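PDB 4Y9V: particle-associated lyase from Acinetobacter bacteriophage AP22, which binds the capsular saccharide of Acinetobacter baumannii and, as a tailspike lyase, probably cleaves this capsule during phage attachment. Local coordinates for residues G172-V177 / R256-N261; T392-T397 / C425-G430; T539-I544 / V598-L603. All coordinates share one frame; numbering follows the deposited sequence.

Contact 1. Residues G172-V177 / R256-N261; sequences GEFVEV and RCFNFN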
ATOM      1  N   GLY A 172      -3.414 -11.295 -26.405  1.00  4.66           N
ATOM      2  CA  GLY A 172      -4.609 -12.025 -26.041  1.00  4.89           C
ATOM      3  C   GLY A 172      -4.965 -11.736 -24.601  1.00  4.59           C
ATOM      4  O   GLY A 172      -4.233 -11.032 -23.908  1.00  4.95           O
ATOM      5  N   GLU A 173      -6.086 -12.282 -24.147  1.00  4.56           N
ATOM      6  CA  GLU A 173      -6.496 -12.142 -22.760  1.00  4.64           C
ATOM      7  C   GLU A 173      -7.592 -13.165 -22.446  1.00  4.60           C
ATOM      8  O   GLU A 173      -8.212 -13.723 -23.350  1.00  5.38           O
ATOM      9  CB  GLU A 173      -6.968 -10.704 -22.445  1.00  5.02           C
ATOM     10  CG  GLU A 173      -8.139 -10.221 -23.273  1.00  5.70           C
ATOM     11  CD  GLU A 173      -8.188  -8.698 -23.211  1.00  5.80           C
ATOM     12  OE1 GLU A 173      -7.346  -8.039 -23.901  1.00  6.37           O
ATOM     13  OE2 GLU A 173      -8.998  -8.132 -22.440  1.00  6.80           O
ATOM     14  N   PHE A 174      -7.834 -13.359 -21.171  1.00  4.63           N
ATOM     15  CA  PHE A 174      -8.917 -14.177 -20.688  1.00  4.67           C
ATOM     16  C   PHE A 174     -10.121 -13.313 -20.352  1.00  4.86           C
ATOM     17  O   PHE A 174      -9.955 -12.226 -19.790  1.00  5.35           O
ATOM     18  CB  PHE A 174      -8.509 -14.926 -19.417  1.00  4.84           C
ATOM     19  CG  PHE A 174      -7.340 -15.882 -19.565  1.00  4.69           C
ATOM     20  CD1 PHE A 174      -7.011 -16.473 -20.774  1.00  5.08           C
ATOM     21  CD2 PHE A 174      -6.577 -16.204 -18.439  1.00  5.24           C
ATOM     22  CE1 PHE A 174      -5.942 -17.375 -20.856  1.00  5.23           C
ATOM     23  CE2 PHE A 174      -5.508 -17.096 -18.531  1.00  5.63           C
ATOM     24  CZ  PHE A 174      -5.206 -17.666 -19.743  1.00  5.63           C
ATOM     25  N   VAL A 175     -11.327 -13.799 -20.678  1.00  4.90           N
ATOM     26  CA  VAL A 175     -12.549 -13.121 -20.328  1.00  5.27           C
ATOM     27  C   VAL A 175     -13.554 -14.145 -19.775  1.00  5.20           C
ATOM     28  O   VAL A 175     -13.496 -15.321 -20.107  1.00  5.99           O
ATOM     29  CB  VAL A 175     -13.178 -12.321 -21.491  1.00  5.93           C
ATOM     30  CG1 VAL A 175     -12.183 -11.287 -22.033  1.00  7.02           C
ATOM     31  CG2 VAL A 175     -13.673 -13.242 -22.600  1.00  7.49           C
ATOM     32  N   GLU A 176     -14.477 -13.636 -18.968  1.00  5.61           N
ATOM     33  CA  GLU A 176     -15.658 -14.390 -18.543  1.00  5.41           C
ATOM     34  C   GLU A 176     -16.899 -13.768 -19.174  1.00  5.23           C
ATOM     35  O   GLU A 176     -17.103 -12.564 -19.148  1.00  5.60           O
ATOM     36  CB  GLU A 176     -15.796 -14.426 -17.025  1.00  6.46           C
ATOM     37  CG  GLU A 176     -17.023 -15.219 -16.595  1.00  8.09           C
ATOM     38  CD  GLU A 176     -17.095 -15.425 -15.107  1.00 11.46           C
ATOM     39  OE1 GLU A 176     -16.348 -16.287 -14.645  1.00 23.21           O
ATOM     40  OE2 GLU A 176     -17.867 -14.747 -14.454  1.00 16.49           O
ATOM     41  N   VAL A 177     -17.732 -14.640 -19.756  1.00  5.46           N
ATOM     42  CA  VAL A 177     -18.917 -14.196 -20.465  1.00  5.47           C
ATOM     43  C   VAL A 177     -20.003 -13.739 -19.491  1.00  5.34           C
ATOM     44  O   VAL A 177     -20.391 -14.467 -18.578  1.00  6.30           O
ATOM     45  CB  VAL A 177     -19.436 -15.335 -21.351  1.00  5.97           C
ATOM     46  CG1 VAL A 177     -20.730 -14.927 -22.052  1.00  6.48           C
ATOM     47  CG2 VAL A 177     -18.384 -15.723 -22.360  1.00  6.69           C
ATOM     48  N   ARG A 256      -1.494 -20.424 -17.622  1.00  4.26           N
ATOM     49  CA  ARG A 256      -2.823 -20.180 -18.178  1.00  4.47           C
ATOM     50  C   ARG A 256      -3.900 -20.324 -17.087  1.00  4.34           C
ATOM     51  O   ARG A 256      -4.959 -20.891 -17.308  1.00  5.10           O
ATOM     52  CB  ARG A 256      -3.123 -21.048 -19.399  1.00  4.67           C
ATOM     53  CG  ARG A 256      -2.151 -20.775 -20.565  1.00  4.79           C
ATOM     54  CD  ARG A 256      -2.439 -21.609 -21.810  1.00  5.18           C
ATOM     55  NE  ARG A 256      -2.368 -23.041 -21.510  1.00  5.55           N
ATOM     56  CZ  ARG A 256      -2.438 -23.976 -22.421  1.00  6.36           C
ATOM     57  NH1 ARG A 256      -2.499 -23.708 -23.707  1.00  7.29           N
ATOM     58  NH2 ARG A 256      -2.436 -25.246 -22.032  1.00  6.90           N
ATOM     59  N   CYS A 257      -3.610 -19.753 -15.918  1.00  4.60           N
ATOM     60  CA  CYS A 257      -4.534 -19.755 -14.800  1.00  4.62           C
ATOM     61  C   CYS A 257      -5.132 -18.342 -14.625  1.00  4.68           C
ATOM     62  O   CYS A 257      -4.545 -17.341 -15.028  1.00  5.21           O
ATOM     63  CB  CYS A 257      -3.895 -20.257 -13.516  1.00  5.01           C
ATOM     64  SG  CYS A 257      -3.512 -22.035 -13.536  1.00  5.31           S
ATOM     65  N   PHE A 258      -6.314 -18.321 -14.008  1.00  4.98           N
ATOM     66  CA  PHE A 258      -7.175 -17.135 -14.029  1.00  4.90           C
ATOM     67  C   PHE A 258      -7.821 -16.993 -12.659  1.00  5.14           C
ATOM     68  O   PHE A 258      -8.613 -17.858 -12.258  1.00  6.09           O
ATOM     69  CB  PHE A 258      -8.219 -17.348 -15.127  1.00  5.25           C
ATOM     70  CG  PHE A 258      -9.151 -16.221 -15.511  1.00  5.62           C
ATOM     71  CD1 PHE A 258      -8.892 -14.880 -15.276  1.00  6.19           C
ATOM     72  CD2 PHE A 258     -10.306 -16.519 -16.222  1.00  7.28           C
ATOM     73  CE1 PHE A 258      -9.750 -13.910 -15.733  1.00  7.80           C
ATOM     74  CE2 PHE A 258     -11.151 -15.557 -16.715  1.00  8.84           C
ATOM     75  CZ  PHE A 258     -10.868 -14.233 -16.465  1.00  8.84           C
ATOM     76  N   ASN A 259      -7.495 -15.930 -11.948  0.61  5.14           N
ATOM     77  CA  ASN A 259      -8.060 -15.657 -10.594  0.61  5.54           C
ATOM     78  C   ASN A 259      -7.555 -16.674  -9.571  0.61  5.45           C
ATOM     79  O   ASN A 259      -8.225 -17.642  -9.225  0.61  6.26           O
ATOM     80  CB  ASN A 259      -9.574 -15.610 -10.589  0.61  6.12           C
ATOM     81  CG  ASN A 259     -10.137 -14.758 -11.706  0.61  6.43           C
ATOM     82  OD1 ASN A 259     -11.048 -15.311 -12.373  0.61  9.27           O
ATOM     83  ND2 ASN A 259      -9.725 -13.599 -11.883  0.61  6.25           N
ATOM     84  N   PHE A 260      -6.361 -16.406  -9.035  1.00  5.78           N
ATOM     85  CA  PHE A 260      -5.842 -17.340  -8.044  1.00  5.71           C
ATOM     86  C   PHE A 260      -4.920 -16.615  -7.077  1.00  5.70           C
ATOM     87  O   PHE A 260      -4.345 -15.577  -7.375  1.00  6.81           O
ATOM     88  CB  PHE A 260      -5.169 -18.559  -8.676  1.00  5.89           C
ATOM     89  CG  PHE A 260      -3.939 -18.233  -9.497  1.00  5.79           C
ATOM     90  CD1 PHE A 260      -4.080 -17.848 -10.828  1.00  6.17           C
ATOM     91  CD2 PHE A 260      -2.676 -18.292  -8.938  1.00  6.43           C
ATOM     92  CE1 PHE A 260      -2.967 -17.555 -11.584  1.00  6.54           C
ATOM     93  CE2 PHE A 260      -1.559 -17.989  -9.703  1.00  7.01           C
ATOM     94  CZ  PHE A 260      -1.712 -17.641 -11.026  1.00  6.91           C
ATOM     95  N   ASN A 261      -4.782 -17.241  -5.905  1.00  5.54           N
ATOM     96  CA  ASN A 261      -3.860 -16.835  -4.856  1.00  6.08           C
ATOM     97  C   ASN A 261      -2.843 -17.974  -4.653  1.00  7.01           C
ATOM     98  O   ASN A 261      -3.231 -19.148  -4.538  1.00  9.64           O
ATOM     99  CB  ASN A 261      -4.586 -16.569  -3.564  1.00  6.74           C
ATOM    100  CG  ASN A 261      -5.441 -15.313  -3.592  1.00  7.19           C
ATOM    101  OD1 ASN A 261      -5.325 -14.440  -4.445  1.00  7.99           O
ATOM    102  ND2 ASN A 261      -6.372 -15.252  -2.646  1.00 12.00           N
TER
HETATM  103  O   HOH W   1     -13.619 -14.232 -14.083  0.60 17.73           O
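Phe258 carries the CB of Phe174 on one ring face, and its other face is met, in the conformer described, by OD1 of its own neighbour Asn259, offset toward the rim. The contact joins strand 172-181, in an Ig-like part of the tailspike, to a corner of the pectin lyase-like right-handed beta-helix. Phe174 CB sits over the centre of the Phe258 ring, 3.8 Å from the centroid and 8° off the normal, a clear CH-pi contact. The two rings themselves are oblique, with planes at 58°, and the two side chains run past one another head to tail. Phe258 CG lies anti to the backbone N (chi1 -172°), which carries the ring across to cover Phe174 CB. The Phe174 ring has the backbone at its edge. Cys257 O lies in the Phe174 ring plane, 3.6 Å from Phe174 CE2, and Arg256 CA is 3.8 Å from Phe174 CZ. Trp151 meets both phenylalanine rings and packs edge-to-face with that of Phe174. No direct hydrogen bond joins the two segments, and the contact is largely apolar and buried. Arg256 CB lies 4.0 Å from Phe174 CZ. The Arg256 guanidinium turns off to a salt bridge with Asp232. The chain turns a corner at Asn259, and strand 260-261 then runs along another face of the helix. A water makes a loose polar link, donating to Asn259 OD1 in the same conformer and weakly to Glu176 OE1. Glu176 OE2 is hydrogen-bonded to ND2 of Asn296 of the second subunit.

Contact 2. Residues T392-T397 / C425-G430; sequences TYYTKT and CINGVG
Tyr394 and Asn427 stand side by side and point the same way, with ring and amide planes only 12° apart in the conformer of Tyr394 described. They are paired residues on parallel strands 392-394 and 425-427, part of the parallel coil stacking of a pectin lyase-like beta-helix. In this conformer ND2 of Asn427 lies 3.7 Å from CE1 of Tyr394. Asn427 ND2 also donates to Tyr393 O at 3.2 Å, from above the carbonyl plane. Asn427 N reaches that oxygen from the opposite face of the plane, so one residue grips it twice. Asn427 CG lies beside its own backbone N (chi1 -65°), and this lets the amide fold back onto the neighbouring strand. Thr392 comes across the amide obliquely, its CG2 3.5 Å from Asn427 ND2. The other face of the sheet holds Tyr393 and Ile426. Their side chains also cross at a slant, with Tyr393 CD1 3.7 Å from Ile426 CG1. Past the strands, Asn427 O is gripped twice as well. Thr395 N bonds Asn427 O at 2.9 Å, and Thr395 OG1 bonds the same oxygen at 2.7 Å. Thr395 OG1 sits between its backbone N and carbonyl carbon (chi1 76°), which turns the hydroxyl to this oxygen. Gly428 CA lies 3.5 Å from Thr395 OG1. A water then links Thr395 OG1, Thr397 O and Gly430 N as the segments diverge. Tyr394 and Cys425 also pack against Arg342 and Glu385 of the third subunit. Strand 366-368 flanks the pair beside 392-394, and strand 461-463 lies beside 425-427.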
ATOM      1  N   THR A 392      13.212   1.424  -1.131  1.00  4.66           N
ATOM      2  CA  THR A 392      14.534   1.638  -0.551  1.00  4.66           C
ATOM      3  C   THR A 392      15.530   0.860  -1.422  1.00  4.57           C
ATOM      4  O   THR A 392      15.347  -0.331  -1.646  1.00  5.87           O
ATOM      5  CB  THR A 392      14.585   1.182   0.896  1.00  5.83           C
ATOM      6  OG1 THR A 392      13.612   1.935   1.626  1.00  7.99           O
ATOM      7  CG2 THR A 392      15.946   1.436   1.486  1.00  7.65           C
ATOM      8  N   TYR A 393      16.543   1.561  -1.894  1.00  4.62           N
ATOM      9  CA  TYR A 393      17.533   0.996  -2.808  1.00  4.82           C
ATOM     10  C   TYR A 393      18.862   0.924  -2.085  1.00  4.73           C
ATOM     11  O   TYR A 393      19.284   1.903  -1.456  1.00  6.50           O
ATOM     12  CB  TYR A 393      17.690   1.880  -4.063  1.00  4.94           C
ATOM     13  CG  TYR A 393      16.385   2.219  -4.750  1.00  4.84           C
ATOM     14  CD1 TYR A 393      15.611   3.284  -4.311  1.00  4.78           C
ATOM     15  CD2 TYR A 393      15.921   1.486  -5.855  1.00  5.12           C
ATOM     16  CE1 TYR A 393      14.416   3.632  -4.925  1.00  4.90           C
ATOM     17  CE2 TYR A 393      14.726   1.814  -6.469  1.00  5.32           C
ATOM     18  CZ  TYR A 393      13.974   2.888  -6.004  1.00  4.90           C
ATOM     19  OH  TYR A 393      12.757   3.154  -6.611  1.00  5.46           O
ATOM     20  N   TYR A 394      19.527  -0.220  -2.180  0.64  4.80           N
ATOM     21  CA  TYR A 394      20.836  -0.410  -1.509  0.64  5.54           C
ATOM     22  C   TYR A 394      21.874  -0.597  -2.571  0.64  5.70           C
ATOM     23  O   TYR A 394      21.854  -1.636  -3.260  0.64  7.74           O
ATOM     24  CB  TYR A 394      20.740  -1.625  -0.587  0.64  5.86           C
ATOM     25  CG  TYR A 394      19.832  -1.443   0.601  0.64  5.94           C
ATOM     26  CD1 TYR A 394      20.295  -0.681   1.665  0.64  6.97           C
ATOM     27  CD2 TYR A 394      18.542  -1.928   0.682  0.64  6.88           C
ATOM     28  CE1 TYR A 394      19.506  -0.458   2.793  0.64  8.00           C
ATOM     29  CE2 TYR A 394      17.755  -1.692   1.794  0.64  7.38           C
ATOM     30  CZ  TYR A 394      18.247  -0.958   2.850  0.64  6.92           C
ATOM     31  OH  TYR A 394      17.443  -0.717   3.949  0.64  9.48           O
ATOM     32  N   THR A 395      22.774   0.347  -2.778  1.00  5.89           N
ATOM     33  CA  THR A 395      23.783   0.328  -3.814  1.00  5.54           C
ATOM     34  C   THR A 395      25.172   0.424  -3.225  1.00  5.84           C
ATOM     35  O   THR A 395      25.377   0.901  -2.110  1.00  6.59           O
ATOM     36  CB  THR A 395      23.605   1.448  -4.875  1.00  6.07           C
ATOM     37  OG1 THR A 395      24.031   2.715  -4.334  1.00  6.38           O
ATOM     38  CG2 THR A 395      22.179   1.535  -5.365  1.00  7.94           C
ATOM     39  N   LYS A 396      26.142  -0.028  -4.039  0.66  5.89           N
ATOM     40  CA  LYS A 396      27.554   0.030  -3.679  0.66  6.99           C
ATOM     41  C   LYS A 396      28.473   0.322  -4.869  0.66  7.16           C
ATOM     42  O   LYS A 396      29.622   0.654  -4.596  0.66 10.59           O
ATOM     43  CB  LYS A 396      27.987  -1.220  -2.934  0.66  8.68           C
ATOM     44  CG  LYS A 396      27.871  -2.494  -3.737  0.66  8.78           C
ATOM     45  CD  LYS A 396      28.654  -3.575  -2.970  0.66 11.01           C
ATOM     46  CE  LYS A 396      28.389  -4.932  -3.539  0.66 12.00           C
ATOM     47  NZ  LYS A 396      28.712  -5.000  -4.989  0.66 14.76           N
ATOM     48  N   THR A 397      28.045   0.221  -6.080  1.00  6.36           N
ATOM     49  CA  THR A 397      28.917   0.480  -7.218  1.00  6.48           C
ATOM     50  C   THR A 397      28.884   1.975  -7.581  1.00  6.47           C
ATOM     51  O   THR A 397      28.048   2.735  -7.096  1.00  6.88           O
ATOM     52  CB  THR A 397      28.565  -0.333  -8.470  1.00  6.41           C
ATOM     53  OG1 THR A 397      27.510   0.307  -9.189  1.00  6.04           O
ATOM     54  CG2 THR A 397      28.297  -1.781  -8.153  1.00  7.45           C
ATOM     55  N   CYS A 425      14.142   6.045  -0.746  0.83  5.04           N
ATOM     56  CA  CYS A 425      15.437   6.263  -0.125  0.83  4.93           C
ATOM     57  C   CYS A 425      16.504   5.521  -0.941  0.83  4.83           C
ATOM     58  O   CYS A 425      16.463   4.297  -1.030  0.83  5.73           O
ATOM     59  CB  CYS A 425      15.392   5.749   1.304  0.83  6.15           C
ATOM     60  SG  CYS A 425      16.958   5.957   2.157  0.83 10.83           S
ATOM     61  N   ILE A 426      17.443   6.272  -1.511  1.00  4.87           N
ATOM     62  CA  ILE A 426      18.486   5.719  -2.330  1.00  5.12           C
ATOM     63  C   ILE A 426      19.788   5.775  -1.511  1.00  5.15           C
ATOM     64  O   ILE A 426      20.267   6.858  -1.189  1.00  7.08           O
ATOM     65  CB  ILE A 426      18.646   6.497  -3.659  1.00  5.26           C
ATOM     66  CG1 ILE A 426      17.327   6.573  -4.439  1.00  5.48           C
ATOM     67  CG2 ILE A 426      19.764   5.871  -4.482  1.00  6.43           C
ATOM     68  CD1 ILE A 426      17.317   7.612  -5.521  1.00  6.09           C
ATOM     69  N   ASN A 427      20.322   4.601  -1.179  1.00  5.41           N
ATOM     70  CA  ASN A 427      21.490   4.469  -0.344  1.00  5.56           C
ATOM     71  C   ASN A 427      22.709   4.076  -1.153  1.00  5.71           C
ATOM     72  O   ASN A 427      22.629   3.193  -2.019  1.00  7.03           O
ATOM     73  CB  ASN A 427      21.296   3.349   0.692  1.00  6.65           C
ATOM     74  CG  ASN A 427      20.222   3.650   1.657  1.00  8.51           C
ATOM     75  OD1 ASN A 427      20.401   4.464   2.559  1.00 15.84           O
ATOM     76  ND2 ASN A 427      19.115   3.002   1.560  1.00 12.31           N
ATOM     77  N   GLY A 428      23.854   4.684  -0.852  1.00  6.81           N
ATOM     78  CA  GLY A 428      25.120   4.243  -1.349  1.00  8.31           C
ATOM     79  C   GLY A 428      26.123   5.355  -1.462  1.00  6.29           C
ATOM     80  O   GLY A 428      25.900   6.464  -0.986  1.00  7.81           O
ATOM     81  N   VAL A 429      27.232   5.068  -2.113  1.00  8.38           N
ATOM     82  CA  VAL A 429      28.298   6.058  -2.327  1.00  7.88           C
ATOM     83  C   VAL A 429      28.132   6.827  -3.616  1.00  7.48           C
ATOM     84  O   VAL A 429      28.598   7.992  -3.698  1.00  7.82           O
ATOM     85  CB  VAL A 429      29.680   5.389  -2.238  1.00  9.07           C
ATOM     86  CG1 VAL A 429      29.944   4.962  -0.798  1.00 11.19           C
ATOM     87  CG2 VAL A 429      29.890   4.313  -3.271  1.00 10.10           C
ATOM     88  N   GLY A 430      27.532   6.220  -4.634  1.00  7.99           N
ATOM     89  CA  GLY A 430      27.477   6.889  -5.957  1.00  8.03           C
ATOM     90  C   GLY A 430      28.863   7.034  -6.562  1.00  7.44           C
ATOM     91  O   GLY A 430      29.731   6.167  -6.384  1.00  8.46           O
TER
HETATM   92  O   HOH W   2      26.747   3.440  -4.711  1.00  7.02           O
HETATM   93  O   HOH W   3      27.610   2.068  -0.804  0.71  9.58           O

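Contact 3. Residues T539-I544 / V598-L603; sequences TRANVI and VRPAIL. Unlike the reference sequence in segment 598-603: Ile602 (reference Val). With SO4 (sulfate ion), chain L.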
ATOM      1  N   THR A 539      26.428  46.915  -7.294  1.00  7.20           N
ATOM      2  CA  THR A 539      26.960  46.130  -6.195  1.00  7.55           C
ATOM      3  C   THR A 539      26.544  44.677  -6.460  1.00  7.09           C
ATOM      4  O   THR A 539      25.353  44.377  -6.430  1.00  7.47           O
ATOM      5  CB  THR A 539      26.499  46.606  -4.843  1.00  7.53           C
ATOM      6  OG1 THR A 539      26.897  48.002  -4.636  1.00  7.65           O
ATOM      7  CG2 THR A 539      27.001  45.745  -3.723  1.00  8.93           C
ATOM      8  N   ARG A 540      27.520  43.817  -6.743  1.00  7.91           N
ATOM      9  CA  ARG A 540      27.260  42.485  -7.246  1.00  7.54           C
ATOM     10  C   ARG A 540      27.640  41.455  -6.215  1.00  7.18           C
ATOM     11  O   ARG A 540      28.758  41.510  -5.680  1.00  8.46           O
ATOM     12  CB  ARG A 540      28.044  42.234  -8.532  1.00  8.24           C
ATOM     13  CG  ARG A 540      27.891  43.415  -9.518  1.00  9.56           C
ATOM     14  CD  ARG A 540      28.389  43.084 -10.953  1.00  9.97           C
ATOM     15  NE  ARG A 540      29.830  42.824 -10.972  1.00  9.29           N
ATOM     16  CZ  ARG A 540      30.481  42.638 -12.116  1.00  9.32           C
ATOM     17  NH1 ARG A 540      29.832  42.702 -13.269  1.00  9.40           N
ATOM     18  NH2 ARG A 540      31.781  42.388 -12.088  1.00 10.25           N
ATOM     19  N   ALA A 541      26.761  40.485  -5.930  1.00  6.81           N
ATOM     20  CA  ALA A 541      27.200  39.328  -5.193  1.00  7.23           C
ATOM     21  C   ALA A 541      28.240  38.569  -6.026  1.00  6.86           C
ATOM     22  O   ALA A 541      28.237  38.633  -7.256  1.00  7.65           O
ATOM     23  CB  ALA A 541      26.016  38.413  -4.928  1.00  7.97           C
ATOM     24  N   ASN A 542      29.112  37.805  -5.368  1.00  7.13           N
ATOM     25  CA  ASN A 542      29.913  36.869  -6.091  1.00  8.00           C
ATOM     26  C   ASN A 542      28.989  35.845  -6.767  1.00  7.80           C
ATOM     27  O   ASN A 542      27.896  35.542  -6.281  1.00  8.92           O
ATOM     28  CB  ASN A 542      30.895  36.112  -5.193  1.00 10.35           C
ATOM     29  CG  ASN A 542      31.964  36.960  -4.555  1.00 13.10           C
ATOM     30  OD1 ASN A 542      32.174  38.155  -4.849  1.00 14.55           O
ATOM     31  ND2 ASN A 542      32.623  36.342  -3.661  1.00 20.40           N
ATOM     32  N   VAL A 543      29.449  35.279  -7.881  0.68  7.91           N
ATOM     33  CA  VAL A 543      28.655  34.250  -8.556  0.68  7.45           C
ATOM     34  C   VAL A 543      28.354  33.123  -7.591  0.68  6.77           C
ATOM     35  O   VAL A 543      29.191  32.699  -6.768  0.68  8.69           O
ATOM     36  CB  VAL A 543      29.365  33.780  -9.832  0.68  7.74           C
ATOM     37  CG1 VAL A 543      30.637  32.994  -9.557  0.68  9.87           C
ATOM     38  CG2 VAL A 543      28.430  32.924 -10.686  0.68  8.92           C
ATOM     39  N   ILE A 544      27.131  32.636  -7.688  1.00  7.06           N
ATOM     40  CA  ILE A 544      26.618  31.542  -6.873  1.00  7.21           C
ATOM     41  C   ILE A 544      26.554  30.289  -7.716  1.00  7.32           C
ATOM     42  O   ILE A 544      25.898  30.259  -8.769  1.00  8.59           O
ATOM     43  CB  ILE A 544      25.247  31.916  -6.319  1.00  8.12           C
ATOM     44  CG1 ILE A 544      25.323  33.211  -5.504  1.00  9.79           C
ATOM     45  CG2 ILE A 544      24.655  30.782  -5.528  1.00 10.83           C
ATOM     46  CD1 ILE A 544      24.001  33.658  -5.020  1.00 10.71           C
ATOM     47  N   VAL A 598      23.926  31.628 -10.753  1.00  5.91           N
ATOM     48  CA  VAL A 598      23.203  32.899 -10.751  1.00  5.83           C
ATOM     49  C   VAL A 598      24.106  33.963 -10.146  1.00  5.71           C
ATOM     50  O   VAL A 598      25.124  33.622  -9.507  1.00  6.33           O
ATOM     51  CB  VAL A 598      21.857  32.825 -10.017  1.00  6.67           C
ATOM     52  CG1 VAL A 598      20.941  31.771 -10.668  1.00  7.78           C
ATOM     53  CG2 VAL A 598      22.012  32.536  -8.538  1.00  7.60           C
ATOM     54  N   ARG A 599      23.753  35.222 -10.276  1.00  5.85           N
ATOM     55  CA  ARG A 599      24.581  36.292  -9.717  1.00  5.90           C
ATOM     56  C   ARG A 599      23.748  37.507  -9.423  1.00  5.87           C
ATOM     57  O   ARG A 599      23.705  38.491 -10.199  1.00  5.93           O
ATOM     58  CB  ARG A 599      25.779  36.630 -10.624  1.00  6.27           C
ATOM     59  CG  ARG A 599      26.786  37.497  -9.868  1.00  6.36           C
ATOM     60  CD  ARG A 599      27.979  37.891 -10.768  1.00  7.73           C
ATOM     61  NE  ARG A 599      28.956  38.573  -9.943  1.00  7.33           N
ATOM     62  CZ  ARG A 599      30.113  39.050 -10.408  1.00  7.69           C
ATOM     63  NH1 ARG A 599      30.398  39.009 -11.679  1.00  9.17           N
ATOM     64  NH2 ARG A 599      30.957  39.575  -9.558  1.00  9.10           N
ATOM     65  N   PRO A 600      23.055  37.527  -8.276  1.00  6.36           N
ATOM     66  CA  PRO A 600      22.251  38.694  -7.915  1.00  6.71           C
ATOM     67  C   PRO A 600      23.124  39.952  -7.782  1.00  6.17           C
ATOM     68  O   PRO A 600      24.267  39.880  -7.362  1.00  6.95           O
ATOM     69  CB  PRO A 600      21.708  38.284  -6.539  1.00  9.62           C
ATOM     70  CG  PRO A 600      21.874  36.860  -6.436  1.00 11.17           C
ATOM     71  CD  PRO A 600      22.996  36.456  -7.264  1.00  7.16           C
ATOM     72  N   ALA A 601      22.508  41.078  -8.127  1.00  6.07           N
ATOM     73  CA  ALA A 601      23.192  42.370  -8.028  1.00  5.94           C
ATOM     74  C   ALA A 601      22.169  43.472  -7.853  1.00  5.98           C
ATOM     75  O   ALA A 601      20.986  43.302  -8.122  1.00  6.39           O
ATOM     76  CB  ALA A 601      24.032  42.605  -9.292  1.00  6.67           C
ATOM     77  N   ILE A 602      22.685  44.643  -7.462  1.00  6.06           N
ATOM     78  CA  ILE A 602      21.965  45.895  -7.513  1.00  6.58           C
ATOM     79  C   ILE A 602      22.612  46.797  -8.550  1.00  6.29           C
ATOM     80  O   ILE A 602      23.844  46.929  -8.590  1.00  7.13           O
ATOM     81  CB  ILE A 602      22.087  46.635  -6.117  1.00  9.38           C
ATOM     82  CG1 ILE A 602      21.352  45.873  -5.059  1.00 11.22           C
ATOM     83  CG2 ILE A 602      21.618  48.078  -6.229  1.00  8.83           C
ATOM     84  CD1 ILE A 602      20.018  45.586  -5.621  1.00 28.20           C
ATOM     85  N   LEU A 603      21.768  47.446  -9.344  1.00  6.11           N
ATOM     86  CA  LEU A 603      22.174  48.562 -10.210  1.00  6.43           C
ATOM     87  C   LEU A 603      21.701  49.855  -9.521  1.00  6.48           C
ATOM     88  O   LEU A 603      20.513  49.994  -9.200  1.00  7.48           O
ATOM     89  CB  LEU A 603      21.590  48.446 -11.592  1.00  6.59           C
ATOM     90  CG  LEU A 603      22.014  47.204 -12.391  1.00  7.09           C
ATOM     91  CD1 LEU A 603      21.316  47.153 -13.717  1.00  7.70           C
ATOM     92  CD2 LEU A 603      23.501  47.144 -12.602  1.00  9.98           C
TER
HETATM   93  S   SO4 L 810      32.889  42.634  -8.559  0.75 10.27           S
HETATM   94  O1  SO4 L 810      33.882  43.748  -8.573  0.67 11.12           O
HETATM   95  O2  SO4 L 810      31.509  43.193  -8.634  0.90 11.10           O
HETATM   96  O3  SO4 L 810      33.034  41.880  -7.268  0.81 12.18           O
HETATM   97  O4  SO4 L 810      33.170  41.704  -9.719  0.81 11.44           O
HETATM   98  O   HOH W   4      31.030  40.149  -6.678  1.00  9.83           O
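Arg540 and Arg599 lay their guanidinium groups over one another, and both hold the same sulfate ion, probably from the crystallisation liquor. The planes are 36° apart. Arg599 NH1 lies over the centre of the Arg540 group, 3.7 Å from Arg540 CZ. Arg540 bonds the sulfate through NE to O2 at 2.9 Å and through NH2 to O4 at 2.8 Å. Arg599 NH2 adds a bond to sulfate O4 at 3.1 Å, so the anion probably offsets the two like charges. The extended chain of Arg599 crosses the neighbouring segment. Arg599 NE donates to Ala541 O at 2.8 Å, in the guanidinium plane and almost straight (170°). This bond falls between two antiparallel ladders whose register shifts by one. Thr539 pairs with Ile602 before the shift, and Ile544 with Val598 after it. Among the apolar residues, Ile544 CD1 rests on Pro600 CD at 3.7 Å, the side chains crossing at about a right angle. Ser568 and Trp569 of the second subunit bond NH1 of Arg599 and of Arg540. Strand 597-604 is the middle one of a three-stranded antiparallel sheet, with 538-545 and 586-594 beside it, and Ile544, Pro600 and Ile602 pack on strand 613-623.

In the fold
The contacts follow one another along an elongated chain. Contact 1 lies on the opposite side of the chain's centre from contacts 2 and 3. It is the most buried, and joins an Ig-like part to the beta-helix with aromatic packing and no direct hydrogen bond. Contact 2 stays within the beta-helix and depends on parallel backbone bonds, with a side-chain bond added at two carbonyls. Contacts 1 and 2 thus both reach beta-helix strands, elements that contact 3 does not share. Contact 3 lies in the second Ig-like part, its centre about 48 Å from the centre of the chain, and uses antiparallel pairing with charged side chains and an anion. Contacts 2 and 3 are only partly buried.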